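Local coordinates for fibronectin-binding protein BBK32 (Borrelia burgdorferi, PDB 6N1L) that binds fibronectin and, through its complement inhibitory domain, binds C1r and so probably blocks the classical pathway of complement, at residues F73-V84 with L102-I113. Sequence-based numbering, arbitrary orientation.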
loop_
_atom_site.group_PDB
_atom_site.type_symbol
_atom_site.label_atom_id
_atom_site.label_comp_id
_atom_site.label_asym_id
_atom_site.label_seq_id
_atom_site.Cartn_x
_atom_site.Cartn_y
_atom_site.Cartn_z
ATOM N N PHE A 73 4.866 3.208 -2.585
ATOM C CA PHE A 73 4.628 3.740 -1.240
ATOM C C PHE A 73 4.529 5.261 -1.255
ATOM O O PHE A 73 3.745 5.843 -0.496
ATOM C CB PHE A 73 5.700 3.277 -0.256
ATOM C CG PHE A 73 5.256 2.117 0.595
ATOM C CD1 PHE A 73 5.405 0.816 0.143
ATOM C CD2 PHE A 73 4.638 2.325 1.820
ATOM C CE1 PHE A 73 4.961 -0.263 0.913
ATOM C CE2 PHE A 73 4.193 1.264 2.584
ATOM C CZ PHE A 73 4.363 -0.039 2.140
ATOM N N LYS A 74 5.296 5.929 -2.114
ATOM C CA LYS A 74 5.123 7.381 -2.210
ATOM C C LYS A 74 3.755 7.730 -2.769
ATOM O O LYS A 74 3.115 8.682 -2.298
ATOM C CB LYS A 74 6.240 8.007 -3.044
ATOM C CG LYS A 74 7.524 8.208 -2.236
ATOM C CD LYS A 74 7.219 8.700 -0.805
ATOM C CE LYS A 74 8.493 8.966 0.002
ATOM N NZ LYS A 74 8.235 9.557 1.367
ATOM N N THR A 75 3.274 6.968 -3.756
ATOM C CA THR A 75 1.921 7.170 -4.263
ATOM C C THR A 75 0.896 6.989 -3.142
ATOM O O THR A 75 -0.014 7.811 -2.970
ATOM C CB THR A 75 1.631 6.200 -5.405
ATOM O OG1 THR A 75 2.489 6.482 -6.525
ATOM C CG2 THR A 75 0.183 6.292 -5.835
ATOM N N LEU A 76 1.055 5.922 -2.354
ATOM C CA LEU A 76 0.148 5.681 -1.227
ATOM C C LEU A 76 0.188 6.831 -0.221
ATOM O O LEU A 76 -0.861 7.332 0.203
ATOM C CB LEU A 76 0.507 4.355 -0.554
ATOM C CG LEU A 76 -0.216 4.003 0.755
ATOM C CD1 LEU A 76 -1.723 3.957 0.556
ATOM C CD2 LEU A 76 0.285 2.645 1.232
ATOM N N LEU A 77 1.388 7.239 0.201
ATOM C CA LEU A 77 1.515 8.348 1.141
ATOM C C LEU A 77 0.848 9.608 0.599
ATOM O O LEU A 77 0.088 10.287 1.308
ATOM C CB LEU A 77 2.988 8.611 1.445
ATOM C CG LEU A 77 3.313 9.676 2.491
ATOM C CD1 LEU A 77 2.587 9.401 3.829
ATOM C CD2 LEU A 77 4.820 9.814 2.692
ATOM N N ASN A 78 1.125 9.937 -0.664
ATOM C CA ASN A 78 0.566 11.162 -1.231
ATOM C C ASN A 78 -0.958 11.144 -1.218
ATOM O O ASN A 78 -1.588 12.154 -0.880
ATOM C CB ASN A 78 1.094 11.375 -2.651
ATOM C CG ASN A 78 2.555 11.782 -2.671
ATOM O OD1 ASN A 78 3.113 12.176 -1.650
ATOM N ND2 ASN A 78 3.182 11.706 -3.853
ATOM N N TYR A 79 -1.575 10.012 -1.578
ATOM C CA TYR A 79 -3.031 9.937 -1.542
ATOM C C TYR A 79 -3.551 10.173 -0.125
ATOM O O TYR A 79 -4.547 10.886 0.068
ATOM C CB TYR A 79 -3.514 8.585 -2.067
ATOM C CG TYR A 79 -3.575 8.473 -3.584
ATOM C CD1 TYR A 79 -4.133 9.491 -4.356
ATOM C CD2 TYR A 79 -3.075 7.351 -4.240
ATOM C CE1 TYR A 79 -4.192 9.389 -5.743
ATOM C CE2 TYR A 79 -3.128 7.242 -5.618
ATOM C CZ TYR A 79 -3.688 8.260 -6.365
ATOM O OH TYR A 79 -3.739 8.144 -7.734
ATOM N N ILE A 80 -2.893 9.593 0.880
ATOM C CA ILE A 80 -3.355 9.773 2.258
ATOM C C ILE A 80 -3.082 11.195 2.739
ATOM O O ILE A 80 -3.880 11.775 3.490
ATOM C CB ILE A 80 -2.708 8.725 3.188
ATOM C CG1 ILE A 80 -3.180 7.321 2.802
ATOM C CG2 ILE A 80 -3.034 9.003 4.669
ATOM C CD1 ILE A 80 -4.676 7.179 2.767
ATOM N N GLN A 81 -1.961 11.788 2.318
ATOM C CA GLN A 81 -1.646 13.138 2.774
ATOM C C GLN A 81 -2.640 14.149 2.220
ATOM O O GLN A 81 -3.039 15.083 2.933
ATOM C CB GLN A 81 -0.214 13.513 2.399
ATOM C CG GLN A 81 0.820 12.760 3.211
ATOM C CD GLN A 81 2.234 13.226 2.943
ATOM O OE1 GLN A 81 2.581 13.555 1.811
ATOM N NE2 GLN A 81 3.059 13.246 3.985
ATOM N N VAL A 82 -3.081 13.957 0.970
ATOM C CA VAL A 82 -4.161 14.779 0.421
ATOM C C VAL A 82 -5.460 14.534 1.186
ATOM O O VAL A 82 -6.230 15.473 1.451
ATOM C CB VAL A 82 -4.340 14.499 -1.081
ATOM C CG1 VAL A 82 -5.591 15.209 -1.627
ATOM C CG2 VAL A 82 -3.101 14.913 -1.847
ATOM N N SER A 83 -5.733 13.271 1.528
ATOM C CA SER A 83 -6.929 12.947 2.299
ATOM C C SER A 83 -6.930 13.692 3.625
ATOM O O SER A 83 -7.955 14.265 4.022
ATOM C CB SER A 83 -7.007 11.440 2.553
ATOM O OG SER A 83 -7.436 10.761 1.381
ATOM N N VAL A 84 -5.781 13.711 4.310
ATOM C CA VAL A 84 -5.683 14.343 5.622
ATOM C C VAL A 84 -5.845 15.854 5.496
ATOM O O VAL A 84 -6.573 16.483 6.273
ATOM C CB VAL A 84 -4.351 13.967 6.300
ATOM C CG1 VAL A 84 -4.087 14.849 7.518
ATOM C CG2 VAL A 84 -4.361 12.489 6.696
ATOM N N LEU A 102 -7.318 8.756 9.495
ATOM C CA LEU A 102 -6.423 9.022 8.376
ATOM C C LEU A 102 -5.076 9.560 8.848
ATOM O O LEU A 102 -4.033 9.201 8.298
ATOM C CB LEU A 102 -7.099 10.001 7.409
ATOM C CG LEU A 102 -8.296 9.469 6.627
ATOM C CD1 LEU A 102 -9.011 10.598 5.934
ATOM C CD2 LEU A 102 -7.850 8.451 5.577
ATOM N N GLU A 103 -5.069 10.426 9.861
ATOM C CA GLU A 103 -3.793 10.898 10.389
ATOM C C GLU A 103 -2.992 9.759 11.007
ATOM O O GLU A 103 -1.765 9.703 10.862
ATOM C CB GLU A 103 -4.023 12.014 11.405
ATOM C CG GLU A 103 -4.499 13.279 10.750
ATOM C CD GLU A 103 -4.283 14.515 11.608
ATOM O OE1 GLU A 103 -4.802 14.526 12.745
ATOM O OE2 GLU A 103 -3.599 15.463 11.135
ATOM N N ASN A 104 -3.670 8.836 11.692
ATOM C CA ASN A 104 -2.975 7.672 12.230
ATOM C C ASN A 104 -2.367 6.848 11.108
ATOM O O ASN A 104 -1.232 6.366 11.218
ATOM C CB ASN A 104 -3.936 6.807 13.039
ATOM C CG ASN A 104 -4.318 7.435 14.364
ATOM O OD1 ASN A 104 -3.542 8.186 14.951
ATOM N ND2 ASN A 104 -5.516 7.125 14.840
ATOM N N ILE A 105 -3.102 6.702 10.007
ATOM C CA ILE A 105 -2.618 5.908 8.882
ATOM C C ILE A 105 -1.449 6.598 8.192
ATOM O O ILE A 105 -0.477 5.946 7.791
ATOM C CB ILE A 105 -3.780 5.640 7.916
ATOM C CG1 ILE A 105 -4.708 4.577 8.511
ATOM C CG2 ILE A 105 -3.281 5.286 6.499
ATOM C CD1 ILE A 105 -6.074 4.568 7.900
ATOM N N GLU A 106 -1.523 7.922 8.036
ATOM C CA GLU A 106 -0.389 8.667 7.494
ATOM C C GLU A 106 0.884 8.378 8.273
ATOM O O GLU A 106 1.928 8.091 7.682
ATOM C CB GLU A 106 -0.683 10.172 7.497
ATOM C CG GLU A 106 0.433 10.995 6.856
ATOM C CD GLU A 106 0.300 12.494 7.105
ATOM O OE1 GLU A 106 -0.614 12.905 7.860
ATOM O OE2 GLU A 106 1.117 13.256 6.543
ATOM N N ALA A 107 0.815 8.437 9.608
ATOM C CA ALA A 107 2.006 8.190 10.418
ATOM C C ALA A 107 2.522 6.763 10.229
ATOM O O ALA A 107 3.737 6.538 10.133
ATOM C CB ALA A 107 1.700 8.472 11.890
ATOM N N GLU A 108 1.612 5.788 10.150
ATOM C CA GLU A 108 2.024 4.402 9.925
ATOM C C GLU A 108 2.722 4.242 8.581
ATOM O O GLU A 108 3.720 3.516 8.476
ATOM C CB GLU A 108 0.814 3.464 10.017
ATOM C CG GLU A 108 1.088 1.977 9.642
ATOM C CD GLU A 108 1.908 1.203 10.672
ATOM O OE1 GLU A 108 2.097 1.724 11.792
ATOM O OE2 GLU A 108 2.355 0.065 10.363
ATOM N N ILE A 109 2.216 4.909 7.536
ATOM C CA ILE A 109 2.850 4.802 6.216
ATOM C C ILE A 109 4.289 5.295 6.283
ATOM O O ILE A 109 5.201 4.695 5.694
ATOM C CB ILE A 109 2.035 5.573 5.153
ATOM C CG1 ILE A 109 0.684 4.908 4.949
ATOM C CG2 ILE A 109 2.765 5.594 3.804
ATOM C CD1 ILE A 109 -0.251 5.678 4.065
ATOM N N LYS A 110 4.523 6.374 7.035
ATOM C CA LYS A 110 5.883 6.879 7.162
ATOM C C LYS A 110 6.777 5.867 7.863
ATOM O O LYS A 110 7.944 5.697 7.487
ATOM C CB LYS A 110 5.877 8.218 7.896
ATOM C CG LYS A 110 5.341 9.357 7.025
ATOM C CD LYS A 110 5.310 10.672 7.790
ATOM C CE LYS A 110 4.471 11.699 7.046
ATOM N NZ LYS A 110 3.862 12.692 7.981
ATOM N N THR A 111 6.237 5.157 8.856
ATOM C CA THR A 111 7.004 4.120 9.544
ATOM C C THR A 111 7.358 2.975 8.602
ATOM O O THR A 111 8.475 2.443 8.643
ATOM C CB THR A 111 6.216 3.599 10.745
ATOM O OG1 THR A 111 6.015 4.666 11.676
ATOM C CG2 THR A 111 6.972 2.480 11.448
ATOM N N LEU A 112 6.419 2.589 7.738
ATOM C CA LEU A 112 6.688 1.528 6.768
ATOM C C LEU A 112 7.730 1.953 5.743
ATOM O O LEU A 112 8.568 1.143 5.331
ATOM C CB LEU A 112 5.386 1.125 6.072
ATOM C CG LEU A 112 4.276 0.587 6.980
ATOM C CD1 LEU A 112 3.059 0.188 6.135
ATOM C CD2 LEU A 112 4.772 -0.601 7.800
ATOM N N ILE A 113 7.680 3.210 5.289
ATOM C CA ILE A 113 8.667 3.679 4.322
ATOM C C ILE A 113 10.056 3.652 4.942
ATOM O O ILE A 113 11.049 3.345 4.268
ATOM C CB ILE A 113 8.285 5.085 3.820
ATOM C CG1 ILE A 113 7.083 4.983 2.883
ATOM C CG2 ILE A 113 9.466 5.766 3.127
ATOM C CD1 ILE A 113 6.394 6.315 2.583
#
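Ile109 drives its side chain into a hole lined by Phe73, Leu76, Leu77 and Ile80. Its branches split the work: CD1 lies 3.6 Å from Ile80 CG1 and also meets Leu76 CG, whereas CG2 packs on CB and CD1 of Leu77 and comes near the edge of the Phe73 ring. Ile80 returns the fit as a knob among Leu102, Ile105, Glu106 and Ile109; chi1 of -65° sets its CG1 beside the backbone N and CG2 anti to it, and the CG2 methyl rests over the helix backbone, 3.8 Å from Leu102 O. Toward one end, Phe73 CE2 touches Leu112 CB at 3.7 Å and Leu77 CD2 meets Ile113 CD1; toward the other, Val84 CG1 presses on Glu103 CG at 3.6 Å.

Polar groups border this apolar seam. Gln81 NE2 donates to the anti lone pair of Glu106 OE2 (3.2 Å, 146° at the hydrogen), with the oxygen slightly off the amide plane. Lys110 NZ, one turn on, forms a salt bridge with the same Glu106 OE2 at 3.1 Å, probably easing its negative charge.

The axes of segments 73-84 and 102-113 approach to 9.3 Å and run antiparallel at 152°, while helix 122-147 touches Phe73, Ile105 and Ile109: knobs-into-holes packing in an antiparallel helical bundle.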